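Long-range contacts in intracellular sulfur oxidation protein DsrF (Allochromatium vinosum, PDB 2HYB), which is of unknown function but could take part in the oxidation of sulfur stored inside the cell: residues B[82-87]-B[115-120]; B[97-102]-B[111-116]. One frame throughout, in Å; residues are numbered along the deposited sequence.

Both contacts are built around the chain leading into and along strand 115-118, an outermost strand of the parallel sheet within this chain, and they share V115 and E116. Contact 1 joins that strand to its parallel neighbour 79-83 and to the start of helix 84-89; contact 2 ties the approach to the strand, 111-116, to the loop 97-102. Their centres lie about 14 Å apart. They meet through L97 of contact 2, whose CD1 packs 4.0 Å from V82 CG2 of contact 1 and also lies against L87. Contact 1 borders the chain of DsrH, whereas no other protein chain of the assembly touches the two segments of contact 2.

Contact 1. Residues B[82-87]-B[115-120]; sequences VDRDSL and VEVIDS
V82 bonds strand 115-118 through both its backbone N and O, reaching the residues on either side of its bridge partner V117: N donates to E116 O (3.1 Å) and O accepts from I118 N (2.9 Å). Two residues further on, R84 N donates to I118 O with an N-H...O angle of 166°, carrying the ladder onto the first turn of helix 84-89. V82 and L87 make the buried, tightly packed side. L87 CD1 meets V117 CG2 tip to tip at 4.0 Å, and V82 and V115 cross obliquely, V82 CG2 lying 4.1 Å from V115 CG1. The pairs V82-V117 and D83-I118 are parallel bridges, as expected for neighbouring strands of an alpha/beta sheet in this DsrE/DsrF-like fold. At the strand's end D83 is the N-cap of the helix: its CG, anti to the backbone N (chi1 -176°), puts OD2 where both S86 N (2.8 Å) and S86 OG donate to it. The solvent side is less ordered rather than more distant: the exposed, poorly ordered R84 chain lies over the backbone of I118 and D119, its CD 3.7 Å from D119 CB, and its guanidinium reaches D85 in a long salt bridge. D85 OD1 has its stronger partner in K22 of the chain of DsrH.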
# COMPACT_ATOMS: atom_id res chain seq x y z
N VAL B 82 -23.35 -8.04 -1.18
CA VAL B 82 -22.46 -7.71 -2.29
C VAL B 82 -23.05 -6.57 -3.10
O VAL B 82 -24.20 -6.62 -3.53
CB VAL B 82 -22.25 -8.91 -3.21
CG1 VAL B 82 -21.56 -8.45 -4.49
CG2 VAL B 82 -21.40 -9.95 -2.50
N ASP B 83 -22.25 -5.53 -3.30
CA ASP B 83 -22.67 -4.36 -4.04
C ASP B 83 -22.83 -4.69 -5.52
O ASP B 83 -21.87 -5.07 -6.20
CB ASP B 83 -21.65 -3.24 -3.86
CG ASP B 83 -22.07 -1.97 -4.53
OD1 ASP B 83 -23.07 -1.37 -4.09
OD2 ASP B 83 -21.40 -1.56 -5.49
N ARG B 84 -24.05 -4.52 -6.03
CA ARG B 84 -24.34 -4.81 -7.43
C ARG B 84 -23.67 -3.83 -8.39
O ARG B 84 -23.17 -4.25 -9.44
CB ARG B 84 -25.85 -4.87 -7.66
CG ARG B 84 -26.63 -3.64 -7.21
CD ARG B 84 -28.12 -3.94 -7.16
NE ARG B 84 -28.66 -4.37 -8.45
CZ ARG B 84 -28.77 -3.58 -9.51
NH1 ARG B 84 -28.39 -2.31 -9.43
NH2 ARG B 84 -29.26 -4.05 -10.64
N ASP B 85 -23.65 -2.54 -8.06
CA ASP B 85 -23.00 -1.55 -8.92
C ASP B 85 -21.56 -2.00 -9.16
O ASP B 85 -21.04 -1.89 -10.28
CB ASP B 85 -22.98 -0.17 -8.25
CG ASP B 85 -24.36 0.46 -8.14
OD1 ASP B 85 -24.49 1.52 -7.48
OD2 ASP B 85 -25.32 -0.11 -8.70
N SER B 86 -20.93 -2.52 -8.11
CA SER B 86 -19.55 -3.01 -8.16
C SER B 86 -19.40 -4.19 -9.11
O SER B 86 -18.42 -4.29 -9.84
CB SER B 86 -19.09 -3.44 -6.77
OG SER B 86 -19.05 -2.34 -5.88
N LEU B 87 -20.37 -5.11 -9.08
CA LEU B 87 -20.32 -6.26 -9.96
C LEU B 87 -20.49 -5.77 -11.39
O LEU B 87 -19.74 -6.16 -12.29
CB LEU B 87 -21.44 -7.24 -9.62
CG LEU B 87 -21.43 -7.93 -8.25
CD1 LEU B 87 -22.68 -8.81 -8.14
CD2 LEU B 87 -20.17 -8.78 -8.08
N VAL B 115 -25.75 -15.41 0.07
CA VAL B 115 -25.02 -14.28 -0.51
C VAL B 115 -26.08 -13.44 -1.21
O VAL B 115 -26.61 -13.84 -2.24
CB VAL B 115 -23.97 -14.74 -1.54
CG1 VAL B 115 -23.41 -13.54 -2.29
CG2 VAL B 115 -22.84 -15.48 -0.84
N GLU B 116 -26.37 -12.27 -0.64
CA GLU B 116 -27.39 -11.38 -1.19
C GLU B 116 -26.83 -10.15 -1.91
O GLU B 116 -26.13 -9.34 -1.31
CB GLU B 116 -28.31 -10.93 -0.06
CG GLU B 116 -29.63 -10.34 -0.51
CD GLU B 116 -30.31 -9.51 0.59
OE1 GLU B 116 -30.35 -9.97 1.76
OE2 GLU B 116 -30.80 -8.40 0.28
N VAL B 117 -27.15 -10.01 -3.19
CA VAL B 117 -26.69 -8.86 -3.97
C VAL B 117 -27.63 -7.69 -3.69
O VAL B 117 -28.84 -7.80 -3.89
CB VAL B 117 -26.70 -9.18 -5.47
CG1 VAL B 117 -26.52 -7.91 -6.28
CG2 VAL B 117 -25.59 -10.20 -5.78
N ILE B 118 -27.07 -6.56 -3.24
CA ILE B 118 -27.89 -5.39 -2.93
C ILE B 118 -27.55 -4.12 -3.71
O ILE B 118 -26.45 -3.98 -4.26
CB ILE B 118 -27.82 -5.02 -1.43
CG1 ILE B 118 -26.36 -4.79 -1.01
CG2 ILE B 118 -28.47 -6.12 -0.60
CD1 ILE B 118 -26.19 -4.36 0.44
N ASP B 119 -28.51 -3.19 -3.74
CA ASP B 119 -28.37 -1.91 -4.44
C ASP B 119 -27.78 -0.86 -3.50
O ASP B 119 -27.88 -0.97 -2.28
CB ASP B 119 -29.73 -1.44 -4.99
CG ASP B 119 -30.72 -1.06 -3.90
OD1 ASP B 119 -30.92 -1.85 -2.96
OD2 ASP B 119 -31.32 0.04 -3.98
N SER B 120 -27.16 0.15 -4.10
CA SER B 120 -26.53 1.23 -3.36
C SER B 120 -27.30 1.71 -2.13
O SER B 120 -26.74 1.79 -1.02
CB SER B 120 -26.27 2.40 -4.31
OG SER B 120 -27.44 2.77 -5.00

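Contact 2. Residues B[97-102]-B[111-116]; sequences LVEIAF and FDNIVE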
# COMPACT_ATOMS: atom_id res chain seq x y z
N LEU B 97 -19.93 -15.44 -8.61
CA LEU B 97 -19.57 -15.60 -7.21
C LEU B 97 -19.82 -17.02 -6.71
O LEU B 97 -20.45 -17.84 -7.38
CB LEU B 97 -20.34 -14.58 -6.36
CG LEU B 97 -20.33 -13.14 -6.88
CD1 LEU B 97 -20.89 -12.21 -5.80
CD2 LEU B 97 -18.92 -12.71 -7.28
N VAL B 98 -19.29 -17.31 -5.52
CA VAL B 98 -19.45 -18.62 -4.93
C VAL B 98 -20.70 -18.58 -4.07
O VAL B 98 -21.16 -17.51 -3.66
CB VAL B 98 -18.25 -19.00 -4.03
CG1 VAL B 98 -16.97 -19.04 -4.88
CG2 VAL B 98 -18.12 -17.99 -2.89
N GLU B 99 -21.27 -19.75 -3.79
CA GLU B 99 -22.46 -19.81 -2.97
C GLU B 99 -22.03 -20.18 -1.57
O GLU B 99 -21.09 -20.97 -1.38
CB GLU B 99 -23.42 -20.82 -3.56
CG GLU B 99 -23.56 -20.65 -5.06
CD GLU B 99 -24.52 -21.62 -5.68
OE1 GLU B 99 -24.60 -21.67 -6.93
OE2 GLU B 99 -25.20 -22.35 -4.92
N ILE B 100 -22.69 -19.59 -0.58
CA ILE B 100 -22.39 -19.85 0.82
C ILE B 100 -23.66 -20.33 1.51
O ILE B 100 -24.52 -19.53 1.90
CB ILE B 100 -21.88 -18.57 1.55
CG1 ILE B 100 -20.61 -18.05 0.87
CG2 ILE B 100 -21.58 -18.87 3.01
CD1 ILE B 100 -20.16 -16.70 1.43
N ALA B 101 -23.77 -21.65 1.66
CA ALA B 101 -24.93 -22.27 2.30
C ALA B 101 -24.99 -21.93 3.78
O ALA B 101 -23.98 -21.57 4.40
CB ALA B 101 -24.88 -23.77 2.12
N PHE B 102 -26.19 -22.04 4.35
CA PHE B 102 -26.41 -21.77 5.76
C PHE B 102 -27.68 -22.46 6.22
O PHE B 102 -28.71 -22.36 5.56
CB PHE B 102 -26.54 -20.27 6.03
CG PHE B 102 -27.06 -19.93 7.41
CD1 PHE B 102 -28.42 -19.94 7.67
CD2 PHE B 102 -26.18 -19.58 8.43
CE1 PHE B 102 -28.91 -19.59 8.94
CE2 PHE B 102 -26.66 -19.23 9.70
CZ PHE B 102 -28.02 -19.24 9.95
N PHE B 111 -30.74 -23.11 3.76
CA PHE B 111 -30.59 -22.23 2.61
C PHE B 111 -29.38 -22.70 1.80
O PHE B 111 -28.35 -23.07 2.35
CB PHE B 111 -30.41 -20.79 3.10
CG PHE B 111 -31.55 -20.30 3.95
CD1 PHE B 111 -32.75 -19.90 3.37
CD2 PHE B 111 -31.45 -20.30 5.34
CE1 PHE B 111 -33.84 -19.52 4.16
CE2 PHE B 111 -32.53 -19.92 6.14
CZ PHE B 111 -33.73 -19.53 5.55
N ASP B 112 -29.53 -22.70 0.48
CA ASP B 112 -28.46 -23.12 -0.42
C ASP B 112 -27.44 -22.02 -0.62
O ASP B 112 -26.27 -22.29 -0.93
CB ASP B 112 -29.03 -23.51 -1.78
CG ASP B 112 -29.60 -24.91 -1.80
OD1 ASP B 112 -30.45 -25.22 -0.95
OD2 ASP B 112 -29.19 -25.69 -2.69
N ASN B 113 -27.88 -20.78 -0.43
CA ASN B 113 -27.01 -19.62 -0.62
C ASN B 113 -27.56 -18.33 -0.01
O ASN B 113 -28.61 -17.84 -0.43
CB ASN B 113 -26.81 -19.43 -2.13
CG ASN B 113 -25.80 -18.37 -2.45
OD1 ASN B 113 -25.29 -17.70 -1.54
ND2 ASN B 113 -25.50 -18.19 -3.73
N ILE B 114 -26.86 -17.76 0.98
CA ILE B 114 -27.30 -16.51 1.62
C ILE B 114 -26.56 -15.25 1.11
O ILE B 114 -26.73 -14.16 1.66
CB ILE B 114 -27.18 -16.55 3.18
CG1 ILE B 114 -25.73 -16.81 3.60
CG2 ILE B 114 -28.11 -17.59 3.75
CD1 ILE B 114 -25.50 -16.68 5.11
N VAL B 115 -25.75 -15.41 0.07
CA VAL B 115 -25.02 -14.28 -0.51
C VAL B 115 -26.08 -13.44 -1.21
O VAL B 115 -26.61 -13.84 -2.24
CB VAL B 115 -23.97 -14.74 -1.54
CG1 VAL B 115 -23.41 -13.54 -2.29
CG2 VAL B 115 -22.84 -15.48 -0.84
N GLU B 116 -26.37 -12.27 -0.64
CA GLU B 116 -27.39 -11.38 -1.19
C GLU B 116 -26.83 -10.15 -1.91
O GLU B 116 -26.13 -9.34 -1.31
CB GLU B 116 -28.31 -10.93 -0.06
CG GLU B 116 -29.63 -10.34 -0.51
CD GLU B 116 -30.31 -9.51 0.59
OE1 GLU B 116 -30.35 -9.97 1.76
OE2 GLU B 116 -30.80 -8.40 0.28
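Residues 100-102 run antiparallel to 111-114, with F102 and F111 as a hydrogen-bonded pair (F111 N to F102 O 2.8 Å, F102 N to F111 O 3.1 Å) and I114 N bonded to I100 O beyond it. The F102-F111 pair belongs to the two-stranded antiparallel sheet 102-103/110-111, a beta ribbon, and N113 then forms an Asx turn that leads the chain into strand 115-118. In that turn N113 OD1 accepts from V115 N at 2.8 Å, the donor lying above the amide's carbonyl plane. The same oxygen takes a weak but straight bond from I100 N (3.4 Å, N-H...O angle 171°), and so links the turn to the facing loop. With CG anti to the backbone N (chi1 -173°), the amide is carried across to E99, where N113 ND2 lies 3.4 Å from E99 CB. Amide and carboxylate planes are nearly parallel, 6° apart, although the two side chains cross at about a right angle. With an alanine here in place of the asparagine OD1 is gone, which is likely to leave V115 N and I100 N without their shared acceptor and the turn less firmly set.

The apolar contacts flank this turn. I100 reaches across V115 at about a right angle, and its CD1 sits 3.7 Å from V115 CG2; both side chains also pack on I80 of strand 79-83. F102 and F111 lie side by side and point the same way, with R78 touching both. I114 CD1 comes against F102 CB at 3.8 Å, while F111 CD2 meets the edge of the F102 ring in its plane, 3.8 Å from F102 CD1.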